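PDB 3MIZ: putative transcriptional regulator protein, LacI family from Rhizobium etli, which probably binds regulatory DNA and represses transcription, as other members of the LacI family do. Local coordinates for residues Phe16-Thr20 and Ile62-Phe66. Residues are numbered along the deposited sequence; the frame is centred on the assembly and turned at random.
Sequences FGIIT and IWKMF
Trp63 and Phe66 are the two rings of this contact, and both meet Ile19. The indole of Trp63 takes the methyl CD1 of Ile19 over one face. This is a CH-pi contact: Ile19 CD1 lies 3.7 Å from the centroid of the Trp63 five-membered ring, 18° off its normal. The Trp63 atom nearest Ile19 CD1 is CE2, at 3.5 Å. Phe66 is met differently. Ile19 CG1 comes in at the ring edge, in its plane, 3.3 Å from Phe66 CE2, a close approach. Ile18 O also lies at this ring's edge, near its plane, at a looser 4.2 Å from Phe66 CZ. Gly17 CA lies over one face of the same ring, 3.9 Å from Phe66 CZ. A CB on Gly17 would point at the helix and clash with Phe66 CZ.

Ile19 reaches both rings because its CG1 branch is anti to the carbonyl carbon (chi1 -66°) and the chain then runs out extended to CD1. Ile62 adds an aliphatic surface, with CG2 3.9 Å from Ile19 CD1. No hydrogen bond joins the two segments, and the contact is apolar and buried. The polar edge of the indole is satisfied within its own helix, where NE1 bonds to Glu59. With a serine in place of Trp63, Ile19 CD1 is likely to lose the face it rests on, and Glu59 its indole N-H partner.

The segments 16-20 and 62-66 run almost antiparallel, at 175°, their axes 10.3 Å apart at closest. Helix 56-68 links strand 46-51 to strand 73-78, a beta-alpha-beta crossover passing over strand 15-20, as in periplasmic binding protein-like domains. Val74 and Tyr76 of strand 73-78 touch both Ile19 and Trp63, while Ala50 of strand 46-51 meets Ile62. Phe66 also packs on Leu48 of the second subunit, which places this helix near the dimer interface.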
ATOM      1  N   PHE A  16      22.687   7.595   3.283  1.00 17.33           N
ATOM      2  CA  PHE A  16      21.777   7.905   4.379  1.00 18.04           C
ATOM      3  C   PHE A  16      21.086   6.592   4.706  1.00 18.23           C
ATOM      4  O   PHE A  16      20.796   5.801   3.811  1.00 17.68           O
ATOM      5  CB  PHE A  16      20.699   8.916   3.964  1.00 18.42           C
ATOM      6  CG  PHE A  16      21.174  10.341   3.872  1.00 18.39           C
ATOM      7  CD1 PHE A  16      22.490  10.685   4.146  1.00 20.41           C
ATOM      8  CD2 PHE A  16      20.287  11.341   3.499  1.00 18.78           C
ATOM      9  CE1 PHE A  16      22.915  12.011   4.047  1.00 19.58           C
ATOM     10  CE2 PHE A  16      20.696  12.663   3.397  1.00 19.22           C
ATOM     11  CZ  PHE A  16      22.016  13.001   3.672  1.00 19.32           C
ATOM     12  N   GLY A  17      20.838   6.357   5.986  1.00 16.18           N
ATOM     13  CA  GLY A  17      20.157   5.147   6.380  1.00 16.25           C
ATOM     14  C   GLY A  17      18.785   5.531   6.889  1.00 14.63           C
ATOM     15  O   GLY A  17      18.634   6.538   7.572  1.00 17.33           O
ATOM     16  N   ILE A  18      17.779   4.750   6.534  1.00 14.77           N
ATOM     17  CA  ILE A  18      16.421   5.010   7.006  1.00 13.79           C
ATOM     18  C   ILE A  18      16.070   3.912   7.989  1.00 14.50           C
ATOM     19  O   ILE A  18      16.153   2.731   7.662  1.00 13.16           O
ATOM     20  CB  ILE A  18      15.377   4.932   5.877  1.00 14.69           C
ATOM     21  CG1 ILE A  18      15.628   6.024   4.840  1.00 15.02           C
ATOM     22  CG2 ILE A  18      13.957   5.077   6.477  1.00 15.62           C
ATOM     23  CD1 ILE A  18      14.613   5.998   3.686  1.00 15.31           C
ATOM     24  N   ILE A  19      15.697   4.289   9.202  1.00 15.39           N
ATOM     25  CA  ILE A  19      15.300   3.285  10.172  1.00 15.35           C
ATOM     26  C   ILE A  19      13.799   3.454  10.294  1.00 15.73           C
ATOM     27  O   ILE A  19      13.319   4.487  10.752  1.00 16.92           O
ATOM     28  CB  ILE A  19      15.985   3.500  11.541  1.00 16.72           C
ATOM     29  CG1 ILE A  19      17.495   3.283  11.390  1.00 17.91           C
ATOM     30  CG2 ILE A  19      15.389   2.541  12.585  1.00 15.47           C
ATOM     31  CD1 ILE A  19      18.277   3.388  12.682  1.00 19.98           C
ATOM     32  N   THR A  20      13.055   2.457   9.839  1.00 14.75           N
ATOM     33  CA  THR A  20      11.611   2.532   9.922  1.00 15.12           C
ATOM     34  C   THR A  20      11.080   1.431  10.820  1.00 14.46           C
ATOM     35  O   THR A  20      11.783   0.470  11.101  1.00 12.76           O
ATOM     36  CB  THR A  20      10.967   2.387   8.555  1.00 15.91           C
ATOM     37  OG1 THR A  20       9.556   2.573   8.691  1.00 20.62           O
ATOM     38  CG2 THR A  20      11.249   1.000   7.971  1.00 13.66           C
ATOM     39  N   ILE A  62      20.274  -2.462  14.925  1.00 20.16           N
ATOM     40  CA  ILE A  62      20.295  -1.761  13.643  1.00 18.24           C
ATOM     41  C   ILE A  62      21.155  -0.507  13.696  1.00 18.14           C
ATOM     42  O   ILE A  62      21.865  -0.203  12.742  1.00 19.27           O
ATOM     43  CB  ILE A  62      18.874  -1.395  13.178  1.00 17.79           C
ATOM     44  CG1 ILE A  62      18.134  -2.673  12.772  1.00 20.98           C
ATOM     45  CG2 ILE A  62      18.937  -0.403  12.009  1.00 20.49           C
ATOM     46  CD1 ILE A  62      16.677  -2.474  12.425  1.00 21.78           C
ATOM     47  N   TRP A  63      21.094   0.224  14.804  1.00 17.64           N
ATOM     48  CA  TRP A  63      21.907   1.426  14.943  1.00 17.61           C
ATOM     49  C   TRP A  63      23.381   1.027  14.930  1.00 20.60           C
ATOM     50  O   TRP A  63      24.222   1.698  14.322  1.00 17.32           O
ATOM     51  CB  TRP A  63      21.596   2.147  16.253  1.00 17.30           C
ATOM     52  CG  TRP A  63      20.335   2.953  16.219  1.00 15.53           C
ATOM     53  CD1 TRP A  63      19.100   2.578  16.674  1.00 16.31           C
ATOM     54  CD2 TRP A  63      20.192   4.283  15.711  1.00 16.79           C
ATOM     55  NE1 TRP A  63      18.196   3.605  16.483  1.00 17.96           N
ATOM     56  CE2 TRP A  63      18.842   4.662  15.897  1.00 15.19           C
ATOM     57  CE3 TRP A  63      21.078   5.197  15.120  1.00 16.54           C
ATOM     58  CZ2 TRP A  63      18.356   5.915  15.512  1.00 16.76           C
ATOM     59  CZ3 TRP A  63      20.591   6.447  14.735  1.00 19.36           C
ATOM     60  CH2 TRP A  63      19.242   6.792  14.936  1.00 16.82           C
ATOM     61  N   LYS A  64      23.677  -0.073  15.617  1.00 21.58           N
ATOM     62  CA  LYS A  64      25.031  -0.599  15.701  1.00 25.28           C
ATOM     63  C   LYS A  64      25.493  -0.945  14.286  1.00 25.98           C
ATOM     64  O   LYS A  64      26.615  -0.631  13.891  1.00 25.81           O
ATOM     65  CB  LYS A  64      25.038  -1.847  16.589  1.00 26.31           C
ATOM     66  CG  LYS A  64      26.319  -2.067  17.359  1.00 31.53           C
ATOM     67  CD  LYS A  64      26.133  -3.124  18.443  1.00 34.06           C
ATOM     68  CE  LYS A  64      25.075  -2.715  19.470  1.00 35.62           C
ATOM     69  NZ  LYS A  64      25.424  -1.450  20.181  1.00 36.93           N
HETATM   70  N   MSE A  65      24.617  -1.591  13.525  1.00 27.40           N
HETATM   71  CA  MSE A  65      24.929  -1.959  12.147  1.00 30.10           C
HETATM   72  C   MSE A  65      25.243  -0.728  11.304  1.00 29.44           C
HETATM   73  O   MSE A  65      26.203  -0.726  10.530  1.00 29.85           O
HETATM   74  CB  MSE A  65      23.760  -2.719  11.513  1.00 33.97           C
HETATM   75  CG  MSE A  65      23.808  -2.760   9.982  1.00 40.34           C
HETATM   76 SE   MSE A  65      22.570  -4.040   9.246  1.00 52.15          SE
HETATM   77  CE  MSE A  65      23.613  -5.616   9.641  1.00 48.09           C
ATOM     78  N   PHE A  66      24.432   0.318  11.440  1.00 28.62           N
ATOM     79  CA  PHE A  66      24.667   1.527  10.662  1.00 27.77           C
ATOM     80  C   PHE A  66      25.991   2.195  11.005  1.00 27.82           C
ATOM     81  O   PHE A  66      26.679   2.703  10.120  1.00 28.63           O
ATOM     82  CB  PHE A  66      23.510   2.521  10.822  1.00 28.44           C
ATOM     83  CG  PHE A  66      22.332   2.226   9.928  1.00 29.22           C
ATOM     84  CD1 PHE A  66      22.522   1.629   8.684  1.00 29.52           C
ATOM     85  CD2 PHE A  66      21.041   2.566  10.312  1.00 29.46           C
ATOM     86  CE1 PHE A  66      21.443   1.376   7.834  1.00 30.93           C
ATOM     87  CE2 PHE A  66      19.955   2.316   9.465  1.00 29.51           C
ATOM     88  CZ  PHE A  66      20.157   1.722   8.229  1.00 28.38           C
TER